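Local coordinates for myosin-I heavy chain (Dictyostelium discoideum, PDB 5EJY), which moves along actin as an ATP-driven class VII myosin, acts early in phagocytosis and in adhesion, and is represented here by its MyTH4-FERM MF1 tail region, at residues A[105-109]-A[131-135]; A[122-126]-A[162-167]; A[125-129]-A[149-153]. All blocks are in the same frame, centred on the assembly; numbering follows the deposited sequence.

Contact 1 (A[105-109]-A[131-135])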
loop_
_atom_site.group_PDB
_atom_site.type_symbol
_atom_site.label_atom_id
_atom_site.label_comp_id
_atom_site.label_asym_id
_atom_site.label_seq_id
_atom_site.Cartn_x
_atom_site.Cartn_y
_atom_site.Cartn_z
ATOM N N ILE A 105 12.116 15.098 -20.002
ATOM C CA ILE A 105 11.051 15.731 -19.239
ATOM C C ILE A 105 11.595 16.763 -18.260
ATOM O O ILE A 105 11.102 17.896 -18.205
ATOM C CB ILE A 105 10.178 14.683 -18.491
ATOM C CG1 ILE A 105 9.451 13.780 -19.499
ATOM C CG2 ILE A 105 9.186 15.368 -17.539
ATOM C CD1 ILE A 105 9.080 12.401 -18.929
ATOM N N TYR A 106 12.611 16.400 -17.486
ATOM C CA TYR A 106 13.127 17.356 -16.512
ATOM C C TYR A 106 13.717 18.599 -17.189
ATOM O O TYR A 106 13.558 19.701 -16.693
ATOM C CB TYR A 106 14.171 16.711 -15.607
ATOM C CG TYR A 106 13.592 16.000 -14.402
ATOM C CD1 TYR A 106 13.242 16.707 -13.261
ATOM C CD2 TYR A 106 13.384 14.620 -14.413
ATOM C CE1 TYR A 106 12.716 16.064 -12.147
ATOM C CE2 TYR A 106 12.859 13.964 -13.294
ATOM C CZ TYR A 106 12.533 14.695 -12.169
ATOM O OH TYR A 106 12.019 14.067 -11.055
ATOM N N CYS A 107 14.388 18.415 -18.321
ATOM C CA CYS A 107 14.988 19.542 -19.037
ATOM C C CYS A 107 13.919 20.478 -19.558
ATOM O O CYS A 107 14.112 21.692 -19.569
ATOM C CB CYS A 107 15.868 19.068 -20.199
ATOM S SG CYS A 107 17.429 18.384 -19.703
ATOM N N GLN A 108 12.801 19.920 -20.017
ATOM C CA GLN A 108 11.686 20.752 -20.463
ATOM C C GLN A 108 11.121 21.593 -19.327
ATOM O O GLN A 108 10.715 22.740 -19.540
ATOM C CB GLN A 108 10.570 19.910 -21.080
ATOM C CG GLN A 108 10.959 19.219 -22.379
ATOM C CD GLN A 108 9.788 18.481 -23.018
ATOM O OE1 GLN A 108 8.624 18.748 -22.711
ATOM N NE2 GLN A 108 10.096 17.554 -23.914
ATOM N N LEU A 109 11.080 21.027 -18.122
ATOM C CA LEU A 109 10.538 21.762 -16.971
ATOM C C LEU A 109 11.517 22.823 -16.453
ATOM O O LEU A 109 11.111 23.914 -16.036
ATOM C CB LEU A 109 10.142 20.800 -15.843
ATOM C CG LEU A 109 9.141 19.729 -16.285
ATOM C CD1 LEU A 109 8.854 18.720 -15.167
ATOM C CD2 LEU A 109 7.846 20.371 -16.795
ATOM N N PHE A 131 5.117 17.243 -9.391
ATOM C CA PHE A 131 4.470 15.986 -9.812
ATOM C C PHE A 131 5.541 15.011 -10.284
ATOM O O PHE A 131 5.483 13.817 -9.998
ATOM C CB PHE A 131 3.517 16.192 -10.998
ATOM C CG PHE A 131 2.360 17.124 -10.722
ATOM C CD1 PHE A 131 1.754 17.167 -9.477
ATOM C CD2 PHE A 131 1.864 17.932 -11.736
ATOM C CE1 PHE A 131 0.685 18.014 -9.237
ATOM C CE2 PHE A 131 0.796 18.800 -11.502
ATOM C CZ PHE A 131 0.210 18.845 -10.249
ATOM N N THR A 132 6.510 15.525 -11.037
ATOM C CA THR A 132 7.513 14.673 -11.664
ATOM C C THR A 132 8.452 14.112 -10.611
ATOM O O THR A 132 8.736 12.920 -10.609
ATOM C CB THR A 132 8.306 15.445 -12.765
ATOM O OG1 THR A 132 7.377 15.978 -13.709
ATOM C CG2 THR A 132 9.281 14.509 -13.503
ATOM N N CYS A 133 8.925 14.974 -9.711
ATOM C CA CYS A 133 9.773 14.536 -8.609
ATOM C C CYS A 133 9.098 13.460 -7.744
ATOM O O CYS A 133 9.783 12.616 -7.154
ATOM C CB CYS A 133 10.148 15.724 -7.723
ATOM S SG CYS A 133 11.348 16.847 -8.509
ATOM N N SER A 134 7.770 13.529 -7.652
ATOM C CA SER A 134 6.982 12.580 -6.860
ATOM C C SER A 134 6.778 11.238 -7.567
ATOM O O SER A 134 6.178 10.321 -6.994
ATOM C CB SER A 134 5.615 13.190 -6.528
ATOM O OG SER A 134 5.763 14.437 -5.841
ATOM N N THR A 135 7.258 11.138 -8.806
ATOM C CA THR A 135 7.031 9.950 -9.636
ATOM C C THR A 135 8.317 9.196 -10.020
ATOM O O THR A 135 8.376 7.968 -9.921
ATOM C CB THR A 135 6.197 10.291 -10.908
ATOM O OG1 THR A 135 5.068 11.102 -10.542
ATOM C CG2 THR A 135 5.698 8.984 -11.608
#

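Contact 2 (A[122-126]-A[162-167])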
loop_
_atom_site.group_PDB
_atom_site.type_symbol
_atom_site.label_atom_id
_atom_site.label_comp_id
_atom_site.label_asym_id
_atom_site.label_seq_id
_atom_site.Cartn_x
_atom_site.Cartn_y
_atom_site.Cartn_z
ATOM N N ASN A 122 4.771 30.279 -14.103
ATOM C CA ASN A 122 5.914 29.759 -13.354
ATOM C C ASN A 122 5.391 28.809 -12.281
ATOM O O ASN A 122 5.966 27.750 -12.029
ATOM C CB ASN A 122 6.713 30.909 -12.722
ATOM C CG ASN A 122 8.213 30.601 -12.587
ATOM O OD1 ASN A 122 8.828 30.037 -13.493
ATOM N ND2 ASN A 122 8.805 30.987 -11.453
ATOM N N ILE A 123 4.279 29.192 -11.663
ATOM C CA ILE A 123 3.643 28.369 -10.642
ATOM C C ILE A 123 3.187 27.014 -11.197
ATOM O O ILE A 123 3.385 25.977 -10.561
ATOM C CB ILE A 123 2.453 29.107 -10.013
ATOM C CG1 ILE A 123 2.965 30.244 -9.121
ATOM C CG2 ILE A 123 1.584 28.161 -9.207
ATOM C CD1 ILE A 123 1.862 31.008 -8.413
ATOM N N ARG A 124 2.573 27.027 -12.376
ATOM C CA ARG A 124 2.173 25.792 -13.048
ATOM C C ARG A 124 3.356 24.886 -13.380
ATOM O O ARG A 124 3.267 23.659 -13.226
ATOM C CB ARG A 124 1.395 26.105 -14.327
ATOM C CG ARG A 124 -0.022 26.574 -14.066
ATOM C CD ARG A 124 -0.835 25.460 -13.433
ATOM N NE ARG A 124 -2.161 25.909 -13.031
ATOM C CZ ARG A 124 -3.132 26.207 -13.889
ATOM N NH1 ARG A 124 -2.915 26.108 -15.194
ATOM N NH2 ARG A 124 -4.317 26.610 -13.443
ATOM N N VAL A 125 4.451 25.472 -13.857
ATOM C CA VAL A 125 5.621 24.664 -14.188
ATOM C C VAL A 125 6.179 24.028 -12.921
ATOM O O VAL A 125 6.588 22.878 -12.940
ATOM C CB VAL A 125 6.756 25.458 -14.879
ATOM C CG1 VAL A 125 7.912 24.509 -15.225
ATOM C CG2 VAL A 125 6.253 26.139 -16.131
ATOM N N TRP A 126 6.183 24.772 -11.817
ATOM C CA TRP A 126 6.719 24.226 -10.570
ATOM C C TRP A 126 5.824 23.126 -9.965
ATOM O O TRP A 126 6.322 22.198 -9.320
ATOM C CB TRP A 126 7.065 25.338 -9.569
ATOM C CG TRP A 126 8.427 25.909 -9.851
ATOM C CD1 TRP A 126 8.723 27.052 -10.557
ATOM C CD2 TRP A 126 9.681 25.330 -9.484
ATOM N NE1 TRP A 126 10.083 27.221 -10.628
ATOM C CE2 TRP A 126 10.696 26.179 -9.978
ATOM C CE3 TRP A 126 10.046 24.178 -8.776
ATOM C CZ2 TRP A 126 12.051 25.914 -9.781
ATOM C CZ3 TRP A 126 11.385 23.911 -8.586
ATOM C CH2 TRP A 126 12.378 24.778 -9.082
ATOM N N SER A 162 4.536 30.266 -3.470
ATOM C CA SER A 162 4.074 29.038 -4.123
ATOM C C SER A 162 5.191 28.284 -4.836
ATOM O O SER A 162 5.330 27.067 -4.676
ATOM C CB SER A 162 2.918 29.342 -5.081
ATOM O OG SER A 162 2.746 28.293 -6.022
ATOM N N VAL A 163 5.995 29.000 -5.617
ATOM C CA VAL A 163 7.150 28.394 -6.254
ATOM C C VAL A 163 8.142 27.868 -5.227
ATOM O O VAL A 163 8.678 26.772 -5.379
ATOM C CB VAL A 163 7.860 29.363 -7.222
ATOM C CG1 VAL A 163 9.227 28.826 -7.598
ATOM C CG2 VAL A 163 7.003 29.593 -8.451
ATOM N N LYS A 164 8.386 28.626 -4.165
ATOM C CA LYS A 164 9.365 28.182 -3.178
ATOM C C LYS A 164 8.876 26.954 -2.397
ATOM O O LYS A 164 9.671 26.088 -2.045
ATOM C CB LYS A 164 9.735 29.295 -2.202
ATOM C CG LYS A 164 10.955 28.952 -1.363
ATOM C CD LYS A 164 11.479 30.156 -0.601
ATOM C CE LYS A 164 12.091 31.195 -1.536
ATOM N NZ LYS A 164 13.508 30.896 -1.871
ATOM N N ASP A 165 7.585 26.907 -2.108
ATOM C CA ASP A 165 7.014 25.768 -1.389
ATOM C C ASP A 165 7.101 24.531 -2.281
ATOM O O ASP A 165 7.448 23.447 -1.819
ATOM C CB ASP A 165 5.549 26.017 -1.037
ATOM C CG ASP A 165 5.368 26.987 0.132
ATOM O OD1 ASP A 165 6.303 27.159 0.941
ATOM O OD2 ASP A 165 4.268 27.555 0.240
ATOM N N SER A 166 6.788 24.709 -3.557
ATOM C CA SER A 166 6.893 23.611 -4.530
ATOM C C SER A 166 8.321 23.123 -4.683
ATOM O O SER A 166 8.573 21.922 -4.729
ATOM C CB SER A 166 6.337 24.031 -5.883
ATOM O OG SER A 166 4.931 24.160 -5.821
ATOM N N ALA A 167 9.272 24.053 -4.738
ATOM C CA ALA A 167 10.668 23.672 -4.889
ATOM C C ALA A 167 11.172 22.938 -3.658
ATOM O O ALA A 167 11.867 21.933 -3.774
ATOM C CB ALA A 167 11.551 24.896 -5.201
HETATM O O HOH W 1 4.007 26.088 -7.668
#

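Contact 3 (A[125-129]-A[149-153])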
loop_
_atom_site.group_PDB
_atom_site.type_symbol
_atom_site.label_atom_id
_atom_site.label_comp_id
_atom_site.label_asym_id
_atom_site.label_seq_id
_atom_site.Cartn_x
_atom_site.Cartn_y
_atom_site.Cartn_z
ATOM N N VAL A 125 4.451 25.472 -13.857
ATOM C CA VAL A 125 5.621 24.664 -14.188
ATOM C C VAL A 125 6.179 24.028 -12.921
ATOM O O VAL A 125 6.588 22.878 -12.940
ATOM C CB VAL A 125 6.756 25.458 -14.879
ATOM C CG1 VAL A 125 7.912 24.509 -15.225
ATOM C CG2 VAL A 125 6.253 26.139 -16.131
ATOM N N TRP A 126 6.183 24.772 -11.817
ATOM C CA TRP A 126 6.719 24.226 -10.570
ATOM C C TRP A 126 5.824 23.126 -9.965
ATOM O O TRP A 126 6.322 22.198 -9.320
ATOM C CB TRP A 126 7.065 25.338 -9.569
ATOM C CG TRP A 126 8.427 25.909 -9.851
ATOM C CD1 TRP A 126 8.723 27.052 -10.557
ATOM C CD2 TRP A 126 9.681 25.330 -9.484
ATOM N NE1 TRP A 126 10.083 27.221 -10.628
ATOM C CE2 TRP A 126 10.696 26.179 -9.978
ATOM C CE3 TRP A 126 10.046 24.178 -8.776
ATOM C CZ2 TRP A 126 12.051 25.914 -9.781
ATOM C CZ3 TRP A 126 11.385 23.911 -8.586
ATOM C CH2 TRP A 126 12.378 24.778 -9.082
ATOM N N GLU A 127 4.520 23.216 -10.206
ATOM C CA GLU A 127 3.613 22.107 -9.904
ATOM C C GLU A 127 3.982 20.852 -10.707
ATOM O O GLU A 127 3.989 19.748 -10.161
ATOM C CB GLU A 127 2.165 22.492 -10.186
ATOM C CG GLU A 127 1.584 23.511 -9.182
ATOM C CD GLU A 127 0.246 24.081 -9.623
ATOM O OE1 GLU A 127 -0.210 23.737 -10.731
ATOM O OE2 GLU A 127 -0.346 24.884 -8.865
ATOM N N LEU A 128 4.258 21.030 -12.001
ATOM C CA LEU A 128 4.733 19.943 -12.856
ATOM C C LEU A 128 6.038 19.355 -12.360
ATOM O O LEU A 128 6.217 18.139 -12.361
ATOM C CB LEU A 128 4.928 20.422 -14.293
ATOM C CG LEU A 128 3.656 20.769 -15.063
ATOM C CD1 LEU A 128 3.993 21.327 -16.453
ATOM C CD2 LEU A 128 2.757 19.531 -15.176
ATOM N N ILE A 129 6.968 20.222 -11.968
ATOM C CA ILE A 129 8.233 19.766 -11.414
ATOM C C ILE A 129 7.972 18.874 -10.198
ATOM O O ILE A 129 8.567 17.803 -10.046
ATOM C CB ILE A 129 9.140 20.982 -11.057
ATOM C CG1 ILE A 129 9.825 21.515 -12.323
ATOM C CG2 ILE A 129 10.203 20.601 -10.055
ATOM C CD1 ILE A 129 10.468 22.944 -12.137
ATOM N N TYR A 149 19.703 23.235 -9.290
ATOM C CA TYR A 149 18.652 24.142 -9.714
ATOM C C TYR A 149 17.590 24.318 -8.622
ATOM O O TYR A 149 17.128 25.433 -8.368
ATOM C CB TYR A 149 18.022 23.632 -11.013
ATOM C CG TYR A 149 16.989 24.563 -11.587
ATOM C CD1 TYR A 149 17.359 25.794 -12.117
ATOM C CD2 TYR A 149 15.651 24.214 -11.611
ATOM C CE1 TYR A 149 16.422 26.651 -12.652
ATOM C CE2 TYR A 149 14.701 25.057 -12.140
ATOM C CZ TYR A 149 15.099 26.286 -12.660
ATOM O OH TYR A 149 14.177 27.148 -13.186
ATOM N N LEU A 150 17.212 23.212 -7.978
ATOM C CA LEU A 150 16.243 23.249 -6.882
ATOM C C LEU A 150 16.756 24.095 -5.710
ATOM O O LEU A 150 16.060 24.954 -5.202
ATOM C CB LEU A 150 15.953 21.824 -6.375
ATOM C CG LEU A 150 15.119 20.914 -7.283
ATOM C CD1 LEU A 150 14.942 19.539 -6.644
ATOM C CD2 LEU A 150 13.774 21.557 -7.547
ATOM N N LYS A 151 17.966 23.802 -5.261
ATOM C CA LYS A 151 18.490 24.457 -4.069
ATOM C C LYS A 151 18.686 25.949 -4.322
ATOM O O LYS A 151 18.355 26.784 -3.473
ATOM C CB LYS A 151 19.793 23.795 -3.621
ATOM C CG LYS A 151 19.644 22.326 -3.301
ATOM C CD LYS A 151 20.797 21.789 -2.474
ATOM C CE LYS A 151 20.640 22.157 -1.003
ATOM N NZ LYS A 151 21.709 21.520 -0.173
ATOM N N THR A 152 19.205 26.289 -5.496
ATOM C CA THR A 152 19.331 27.701 -5.859
ATOM C C THR A 152 17.969 28.373 -5.789
ATOM O O THR A 152 17.830 29.496 -5.292
ATOM C CB THR A 152 19.911 27.884 -7.272
ATOM O OG1 THR A 152 21.244 27.359 -7.310
ATOM C CG2 THR A 152 19.938 29.360 -7.650
ATOM N N THR A 153 16.949 27.684 -6.284
ATOM C CA THR A 153 15.606 28.251 -6.269
ATOM C C THR A 153 15.103 28.440 -4.837
ATOM O O THR A 153 14.476 29.454 -4.513
ATOM C CB THR A 153 14.625 27.360 -7.027
ATOM O OG1 THR A 153 15.022 27.277 -8.402
ATOM C CG2 THR A 153 13.225 27.924 -6.937
#

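Contact 1 (A[105-109]-A[131-135])
The ring of Tyr106 turns one face to the methyl group of Thr132, and these two residues bury the largest areas of the contact. Thr132 CG2 stands 3.9 Å from the centroid of the Tyr106 ring and 27° off its normal, a CH-pi contact displaced toward the hydroxyl end, where it comes within 3.5 Å of Tyr106 CZ. The two side chains run past each other in opposite directions, each reaching toward the other's helix. Cys133 takes a different approach to the same ring: its sulfur sits in the ring plane, at the edge, with SG 4.0 Å from Tyr106 CE1. The phenol OH of Tyr106 passes 3.4 Å from Cys133 CA and is hydrogen-bonded to Phe136 O; the poor angle to Cys133 N rules out a bond there.

Threonine suits its place because its branches do separate work. With CG2 anti to the backbone N (chi1 of OG1 -56°), the methyl is presented to the aromatic face and to Ile105, whose CG2 lies 4.1 Å from Thr132 CG2. The hydroxyl meanwhile turns back along its own helix to Leu128 O, so its polarity is satisfied although Leu109 CD1 packs 3.4 Å from Thr132 OG1. Just past the helix end, Thr135 OG1 bonds to Phe131 O at 2.8 Å and ties the departing chain to the last turn. Phe146 of helix 143-155 also meets the Tyr106 ring, edge-to-face. All five touching residues are buried, and their apolar packing between helix 102-112 and the C-terminal end of helix 119-133 belongs to the interior of the all-helical MyTH4 domain.

Contact 2 (A[122-126]-A[162-167])
Val163 presses one methyl onto the indole of Trp126 in the tightly packed part of the contact. Its CG1 lies 3.5 Å from the centroid of the five-membered ring of Trp126, only 14° off the normal, so the methyl carbon sits almost squarely over that ring. The valine's other branch reaches Asn122, one turn before Trp126 on the facing helix, where Val163 CG2 is 3.8 Å from Asn122 ND2. With CG1 anti to its backbone N (chi1 166°), this beta-branched residue spreads two short methyls over both neighbours. One turn on, the small Ala167 fits beside the indole: Ala167 CB reaches Trp126 CZ3 at 3.5 Å, in an oblique approach.

The helix segments run nearly parallel, 11° between their directions and 9.1 Å between axes. This is a pairing within the MyTH4 helical bundle, in which helix 161-180 packs alongside helix 119-133, and the wide aromatic side chain helps to fill the groove between them. Thr153 and Leu150 of helix 143-155 reach the same indole.

Away from the indole the contact changes character. Ile123 and Ser162 are partly exposed, and the isoleucine's branches meet a hydroxyl as well as hydrocarbon: Ile123 CG2 is 3.4 Å from Ser162 OG. Between the helices a water takes over from direct contact. It donates a hydrogen bond of 3.0 Å to Ile123 O and is also hydrogen-bonded to Ser162 OG and, at 2.8 Å, to Ser166 OG. Serines spaced one turn apart thus offer two short polar arms to one bridging molecule, and Ser166 OG has a further partner in Asn198, in the loop near helix 189-196.

Contact 3 (A[125-129]-A[149-153])
The indole of Trp126 meets Leu150 CD2 at its edge, in the ring plane, 3.5 Å from Trp126 CZ3, while Tyr149 and Thr153 come in obliquely at the far end of the six-membered ring. Tyr149 approaches from the face that Ile129 CD1 packs on, Thr153 from the other. The rings of Trp126 and Tyr149 are almost parallel, 8° between planes, but the centroid of the six-membered ring is 5.8 Å from that of the phenol and the two barely overlap. Their nearest atoms are Trp126 CZ2 and Tyr149 CE2, 3.6 Å apart. Over the centre of the Tyr149 ring, 4.3 Å above its plane, lies Thr153 OG1.

That hydroxyl oxygen also stands 3.5 Å from Trp126 CZ2. It is already engaged, since at chi1 -62° Thr153 OG1 swings back along the helix to Tyr149 O, 2.8 Å away. Thr153 N binds the same carbonyl from the opposite face of its plane, so two donors grip one oxygen.

This is helix-helix packing within the MyTH4 bundle, joining helices 119-133 and 143-155. The segment axes are 13.8 Å apart, so long side chains must span the gap. Leucine suits the ring edge because a terminal methyl on an extended branch can reach it.

The contact is mainly hydrocarbon and aromatic carbon, with one hydroxyl oxygen against the indole, which implies dispersion and burial rather than polar bonds between the segments; the hydroxyls are satisfied to the side, Tyr149 OH by Ser113 and Thr153 OG1 within its own helix.

Overall arrangement
All three contacts lie in the MyTH4 part of the chain and share helix 119-133. Contacts 2 and 3 start from overlapping segments and have centres about 6 Å apart; contact 1 lies nearer the C-terminal end of that helix, its centre about 9 Å from that of contact 3 and 12 Å from that of contact 2. The partners follow in chain order: helix 102-112 before the shared helix, then helices 143-155 and 161-180 after it. Contact 1 joins the others through Leu109, which packs on Val125, Leu128 and Ile129. Helix 119-133 thus packs against helices from before and after it in sequence, tying them into one bundle.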